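Long-range contacts in putative methyl-accepting chemotaxis protein (PDB 6DB1), which probably senses chemical signals in chemotaxis, through an N-terminal domain thought to bind ligands: residues E85-W90 with F128-R134; R33-L38 with P55-L60. One frame throughout, in Å; residues are numbered along the deposited sequence.

Contact 1. Residues E85-W90 with F128-R134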
loop_
_atom_site.group_PDB
_atom_site.type_symbol
_atom_site.label_atom_id
_atom_site.label_comp_id
_atom_site.label_asym_id
_atom_site.label_seq_id
_atom_site.Cartn_x
_atom_site.Cartn_y
_atom_site.Cartn_z
ATOM N N GLU A 85 12.901 7.131 10.275
ATOM C CA GLU A 85 11.539 7.368 10.698
ATOM C C GLU A 85 10.656 6.186 10.262
ATOM O O GLU A 85 9.863 5.670 11.039
ATOM C CB GLU A 85 11.063 8.686 10.093
ATOM C CG GLU A 85 9.905 9.312 10.827
ATOM C CD GLU A 85 9.249 10.454 10.076
ATOM O OE1 GLU A 85 9.948 11.441 9.777
ATOM O OE2 GLU A 85 8.048 10.355 9.803
ATOM N N VAL A 86 10.820 5.763 9.008
ATOM C CA VAL A 86 10.043 4.680 8.409
ATOM C C VAL A 86 10.225 3.367 9.188
ATOM O O VAL A 86 9.240 2.735 9.558
ATOM C CB VAL A 86 10.436 4.495 6.930
ATOM C CG1 VAL A 86 10.030 3.136 6.387
ATOM C CG2 VAL A 86 9.878 5.617 6.073
ATOM N N LEU A 87 11.463 2.971 9.418
ATOM C CA LEU A 87 11.744 1.708 10.111
ATOM C C LEU A 87 11.230 1.747 11.557
ATOM O O LEU A 87 10.703 0.747 12.043
ATOM C CB LEU A 87 13.250 1.440 10.077
ATOM C CG LEU A 87 13.862 1.282 8.687
ATOM C CD1 LEU A 87 15.377 1.152 8.761
ATOM C CD2 LEU A 87 13.259 0.099 7.966
ATOM N N SER A 88 11.374 2.871 12.249
ATOM C CA SER A 88 10.922 2.931 13.645
ATOM C C SER A 88 9.398 2.903 13.741
ATOM O O SER A 88 8.866 2.247 14.610
ATOM C CB SER A 88 11.470 4.133 14.342
ATOM O OG SER A 88 12.858 3.981 14.526
ATOM N N ASN A 89 8.709 3.613 12.863
ATOM C CA ASN A 89 7.235 3.635 12.894
ATOM C C ASN A 89 6.689 2.286 12.409
ATOM O O ASN A 89 5.663 1.803 12.917
ATOM C CB ASN A 89 6.680 4.839 12.126
ATOM C CG ASN A 89 6.968 6.141 12.839
ATOM O OD1 ASN A 89 7.367 6.135 14.000
ATOM N ND2 ASN A 89 6.731 7.259 12.173
ATOM N N TRP A 90 7.372 1.665 11.452
ATOM C CA TRP A 90 6.956 0.356 10.955
ATOM C C TRP A 90 7.078 -0.647 12.104
ATOM O O TRP A 90 6.150 -1.394 12.397
ATOM C CB TRP A 90 7.849 -0.070 9.787
ATOM C CG TRP A 90 7.393 -1.243 8.972
ATOM C CD1 TRP A 90 6.684 -2.332 9.374
ATOM C CD2 TRP A 90 7.796 -1.516 7.619
ATOM N NE1 TRP A 90 6.536 -3.211 8.335
ATOM C CE2 TRP A 90 7.216 -2.736 7.247
ATOM C CE3 TRP A 90 8.529 -0.805 6.670
ATOM C CZ2 TRP A 90 7.384 -3.283 5.980
ATOM C CZ3 TRP A 90 8.689 -1.335 5.411
ATOM C CH2 TRP A 90 8.142 -2.575 5.084
ATOM N N PHE A 128 2.917 5.643 10.896
ATOM C CA PHE A 128 3.562 4.887 9.845
ATOM C C PHE A 128 3.196 5.518 8.501
ATOM O O PHE A 128 4.046 5.694 7.623
ATOM C CB PHE A 128 3.161 3.413 9.917
ATOM C CG PHE A 128 3.615 2.592 8.740
ATOM C CD1 PHE A 128 4.936 2.203 8.620
ATOM C CD2 PHE A 128 2.716 2.208 7.759
ATOM C CE1 PHE A 128 5.356 1.448 7.538
ATOM C CE2 PHE A 128 3.138 1.450 6.678
ATOM C CZ PHE A 128 4.456 1.074 6.567
ATOM N N GLY A 129 1.936 5.870 8.360
ATOM C CA GLY A 129 1.485 6.508 7.126
ATOM C C GLY A 129 2.200 7.825 6.877
ATOM O O GLY A 129 2.483 8.168 5.721
ATOM N N ALA A 130 2.521 8.562 7.946
ATOM C CA ALA A 130 3.174 9.879 7.770
ATOM C C ALA A 130 4.616 9.671 7.313
ATOM O O ALA A 130 5.134 10.400 6.454
ATOM C CB ALA A 130 3.103 10.692 9.038
ATOM N N SER A 131 5.263 8.666 7.890
ATOM C CA SER A 131 6.629 8.354 7.490
ATOM C C SER A 131 6.627 7.824 6.050
ATOM O O SER A 131 7.477 8.181 5.262
ATOM C CB SER A 131 7.268 7.356 8.446
ATOM O OG SER A 131 7.247 7.855 9.769
ATOM N N ALA A 132 5.677 6.959 5.714
ATOM C CA ALA A 132 5.647 6.418 4.363
ATOM C C ALA A 132 5.476 7.564 3.358
ATOM O O ALA A 132 6.058 7.514 2.287
ATOM C CB ALA A 132 4.559 5.376 4.216
ATOM N N GLU A 133 4.689 8.584 3.719
ATOM C CA GLU A 133 4.493 9.758 2.851
ATOM C C GLU A 133 5.814 10.511 2.686
ATOM O O GLU A 133 6.167 10.941 1.596
ATOM C CB GLU A 133 3.465 10.728 3.444
ATOM C CG GLU A 133 2.050 10.179 3.493
ATOM C CD GLU A 133 1.058 10.781 2.509
ATOM O OE1 GLU A 133 1.463 11.653 1.725
ATOM O OE2 GLU A 133 -0.116 10.346 2.519
ATOM N N ARG A 134 6.520 10.684 3.782
ATOM C CA ARG A 134 7.788 11.394 3.759
ATOM C C ARG A 134 8.750 10.634 2.836
ATOM O O ARG A 134 9.472 11.223 2.032
ATOM C CB ARG A 134 8.294 11.553 5.195
ATOM C CG ARG A 134 9.053 12.845 5.441
ATOM C CD ARG A 134 9.209 13.227 6.905
ATOM N NE ARG A 134 10.371 12.653 7.573
ATOM C CZ ARG A 134 11.581 13.220 7.613
ATOM N NH1 ARG A 134 11.813 14.366 6.986
ATOM N NH2 ARG A 134 12.561 12.632 8.276
#

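Contact 2. Residues R33-L38 with P55-L60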
loop_
_atom_site.group_PDB
_atom_site.type_symbol
_atom_site.label_atom_id
_atom_site.label_comp_id
_atom_site.label_asym_id
_atom_site.label_seq_id
_atom_site.Cartn_x
_atom_site.Cartn_y
_atom_site.Cartn_z
ATOM N N ARG A 33 -4.023 -5.776 4.829
ATOM C CA ARG A 33 -4.607 -7.087 4.754
ATOM C C ARG A 33 -4.843 -7.612 6.169
ATOM O O ARG A 33 -5.952 -8.010 6.498
ATOM C CB ARG A 33 -3.737 -8.059 3.956
ATOM C CG ARG A 33 -3.822 -7.874 2.446
ATOM C CD ARG A 33 -2.941 -8.869 1.722
ATOM N NE ARG A 33 -3.149 -8.812 0.289
ATOM C CZ ARG A 33 -2.508 -9.570 -0.588
ATOM N NH1 ARG A 33 -1.588 -10.422 -0.166
ATOM N NH2 ARG A 33 -2.792 -9.475 -1.876
ATOM N N PHE A 34 -3.804 -7.577 6.989
ATOM C CA PHE A 34 -3.866 -8.074 8.342
ATOM C C PHE A 34 -5.124 -7.590 9.067
ATOM O O PHE A 34 -5.768 -8.375 9.736
ATOM C CB PHE A 34 -2.643 -7.630 9.143
ATOM C CG PHE A 34 -2.806 -7.838 10.624
ATOM C CD1 PHE A 34 -2.616 -9.089 11.184
ATOM C CD2 PHE A 34 -3.184 -6.791 11.448
ATOM C CE1 PHE A 34 -2.796 -9.292 12.541
ATOM C CE2 PHE A 34 -3.355 -6.995 12.807
ATOM C CZ PHE A 34 -3.170 -8.245 13.349
ATOM N N VAL A 35 -5.441 -6.305 8.940
ATOM C CA VAL A 35 -6.568 -5.717 9.629
ATOM C C VAL A 35 -7.874 -6.342 9.133
ATOM O O VAL A 35 -8.782 -6.544 9.920
ATOM C CB VAL A 35 -6.599 -4.188 9.462
ATOM C CG1 VAL A 35 -7.887 -3.589 10.009
ATOM C CG2 VAL A 35 -5.387 -3.531 10.102
ATOM N N THR A 36 -7.967 -6.633 7.838
ATOM C CA THR A 36 -9.185 -7.205 7.284
ATOM C C THR A 36 -9.263 -8.703 7.598
ATOM O O THR A 36 -10.313 -9.204 8.020
ATOM C CB THR A 36 -9.286 -6.976 5.773
ATOM O OG1 THR A 36 -8.262 -7.731 5.128
ATOM C CG2 THR A 36 -9.170 -5.519 5.385
ATOM N N ARG A 37 -8.139 -9.388 7.396
ATOM C CA ARG A 37 -8.018 -10.821 7.645
ATOM C C ARG A 37 -8.544 -11.135 9.053
ATOM O O ARG A 37 -9.473 -11.943 9.238
ATOM C CB ARG A 37 -6.544 -11.235 7.546
ATOM C CG ARG A 37 -5.800 -10.669 6.342
ATOM C CD ARG A 37 -5.715 -11.516 5.084
ATOM N NE ARG A 37 -4.697 -12.558 5.192
ATOM C CZ ARG A 37 -4.217 -13.256 4.165
ATOM N NH1 ARG A 37 -3.318 -14.205 4.370
ATOM N NH2 ARG A 37 -4.634 -12.999 2.938
ATOM N N LEU A 38 -7.964 -10.435 10.028
ATOM C CA LEU A 38 -8.250 -10.633 11.470
ATOM C C LEU A 38 -9.715 -10.314 11.802
ATOM O O LEU A 38 -10.324 -10.981 12.660
ATOM C CB LEU A 38 -7.319 -9.745 12.301
ATOM C CG LEU A 38 -7.462 -9.895 13.817
ATOM C CD1 LEU A 38 -7.365 -11.360 14.218
ATOM C CD2 LEU A 38 -6.423 -9.063 14.561
ATOM N N PRO A 55 -4.546 -17.289 8.252
ATOM C CA PRO A 55 -4.365 -16.178 7.288
ATOM C C PRO A 55 -3.889 -14.856 7.915
ATOM O O PRO A 55 -3.057 -14.148 7.323
ATOM C CB PRO A 55 -5.729 -15.941 6.624
ATOM C CG PRO A 55 -6.721 -16.696 7.478
ATOM C CD PRO A 55 -5.931 -17.775 8.186
ATOM N N ALA A 56 -4.434 -14.500 9.071
ATOM C CA ALA A 56 -3.994 -13.267 9.722
ATOM C C ALA A 56 -2.524 -13.428 10.119
ATOM O O ALA A 56 -1.707 -12.537 9.871
ATOM C CB ALA A 56 -4.868 -12.950 10.907
ATOM N N ARG A 57 -2.201 -14.578 10.711
ATOM C CA ARG A 57 -0.828 -14.892 11.110
ATOM C C ARG A 57 0.095 -14.767 9.891
ATOM O O ARG A 57 1.245 -14.353 10.027
ATOM C CB ARG A 57 -0.707 -16.313 11.678
ATOM C CG ARG A 57 -1.308 -16.523 13.063
ATOM C CD ARG A 57 -1.394 -18.003 13.426
ATOM N NE ARG A 57 -1.965 -18.227 14.750
ATOM C CZ ARG A 57 -2.321 -19.413 15.248
ATOM N NH1 ARG A 57 -2.852 -19.492 16.458
ATOM N NH2 ARG A 57 -2.172 -20.509 14.529
ATOM N N GLN A 58 -0.406 -15.165 8.716
ATOM C CA GLN A 58 0.381 -15.103 7.490
ATOM C C GLN A 58 0.722 -13.646 7.166
ATOM O O GLN A 58 1.836 -13.343 6.772
ATOM C CB GLN A 58 -0.375 -15.744 6.323
ATOM C CG GLN A 58 0.257 -15.481 4.963
ATOM C CD GLN A 58 -0.439 -16.223 3.849
ATOM O OE1 GLN A 58 -0.853 -15.635 2.852
ATOM N NE2 GLN A 58 -0.598 -17.525 4.021
ATOM N N SER A 59 -0.263 -12.769 7.311
ATOM C CA SER A 59 -0.077 -11.364 7.016
ATOM C C SER A 59 0.898 -10.738 8.025
ATOM O O SER A 59 1.819 -10.035 7.627
ATOM C CB SER A 59 -1.412 -10.656 6.965
ATOM O OG SER A 59 -2.211 -11.171 5.899
ATOM N N LEU A 60 0.701 -11.006 9.315
ATOM C CA LEU A 60 1.581 -10.495 10.356
ATOM C C LEU A 60 3.011 -10.937 10.044
ATOM O O LEU A 60 3.934 -10.123 10.037
ATOM C CB LEU A 60 1.113 -11.016 11.719
ATOM C CG LEU A 60 1.928 -10.575 12.935
ATOM C CD1 LEU A 60 1.079 -10.606 14.187
ATOM C CD2 LEU A 60 3.176 -11.422 13.127
#

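Contact 1. Residues E85-W90 with F128-R134
Val-86 faces Ser-131 and Asn-89 faces Phe-128 where helices 80-105 and 110-144 run antiparallel, their short segments 8.6 Å apart at the axes and crossing at -159°. Ser-131 lies at the middle of the polar side of this seam. Its OG gives a 2.6 Å hydrogen bond to Glu-85 OE2, arriving on the anti side of the carboxylate. Asn-89 ND2 approaches the same OG at 2.5 Å, but the bond is weak and bent and the distance too short to trust in detail. Ala-127 O, one turn before Ser-131, is a second acceptor, so it and the carboxylate must share the single hydroxyl proton, while Asn-89 ND2 is the neighbour on the donor side. The other carboxylate oxygen, Glu-85 OE1, makes a salt bridge to Arg-134 NE at 2.6 Å. Its hydrogen bond is weak and bent at the hydrogen, although the carboxylate and guanidinium planes are nearly coplanar. With CG anti to the backbone N (chi1 -158°) and the chain extended beyond it, Glu-85 reaches across the groove and engages both Ser-131 and Arg-134, tying together two successive turns of the facing helix.

The inner side is apolar. Val-86 CG2 rests 3.9 Å from Ser-131 CB. Phe-128 turns its ring edge toward the indole face of Trp-90 in a T-shaped stack, with Phe-128 CE1 3.7 Å from Trp-90 CG and the planes at 67°. Leu-24 of helix 13-46 touches Val-86, Trp-90 and Phe-128, while Lys-66, Leu-67 and Met-70 of helix 54-73 pack on Trp-90. An aromatic interior beneath a polar, partly exposed margin, with all four helices contributing, is consistent with an antiparallel four-helix bundle, as in the periplasmic domains of Tar-like chemoreceptors.

Contact 2. Residues R33-L38 with P55-L60
Within the four-helix bundle, helix 13-46 and helix 54-73 form an antiparallel hairpin pair, and Arg-37 of the first packs as a knob into a hole formed by Pro-55, Ala-56, Gln-58 and Ser-59 of the second. The short axes approach to 8.5 Å at 166°. Arg-37 folds back at chi2 (-94°) and chi3, which lays its guanidinium beside the first turn of helix 54-73. In the conformer described, one of two modelled, it grips Pro-55 O side-on with two nitrogens, Arg-37 NE at 3.1 Å and Arg-37 NH1 at 3.0 Å; the strength of this grip is therefore doubtful. The oxygen lies in the guanidinium plane, yet NE sits above the carbonyl plane and NH1 is tilted from it. A weak bond from Arg-37 NH1 to Gln-58 OE1, 3.2 Å long, adds a second acceptor, while the Ser-59 hydroxyl lies over the guanidinium face.

Deeper in, Phe-34 CB meets Ser-59 CB at 3.9 Å. The edge of the Phe-34 ring points at Ala-56 O, 3.8 Å from Phe-34 CD1, and Leu-38 CB packs on Ala-56 CB at 4.3 Å. Met-102 of helix 80-105 touches Phe-34, Leu-38 and Ala-56.

Pro-55 O also accepts the backbone N-H of Ser-59, so one oxygen takes three N-H groups and is probably polarised by the charge of the arginine.

Along the chain the contacts come in series: contact 2 joins helices 13-46 and 54-73 and is complete before contact 1 joins helices 80-105 and 110-144. Their centres lie 20 Å apart, on opposite sides of the chain's centre, and the nearest atoms stay about 8 Å from each other. Each contact thus fastens one antiparallel hairpin of the bundle at a different level. Helix 80-105 packs against helix 54-73 and so joins the two halves. In the two-chain assembly, Glu-133 from contact 1's 128-134 segment forms a salt bridge with Arg-37 of the second subunit, so the regions meet across the dimer.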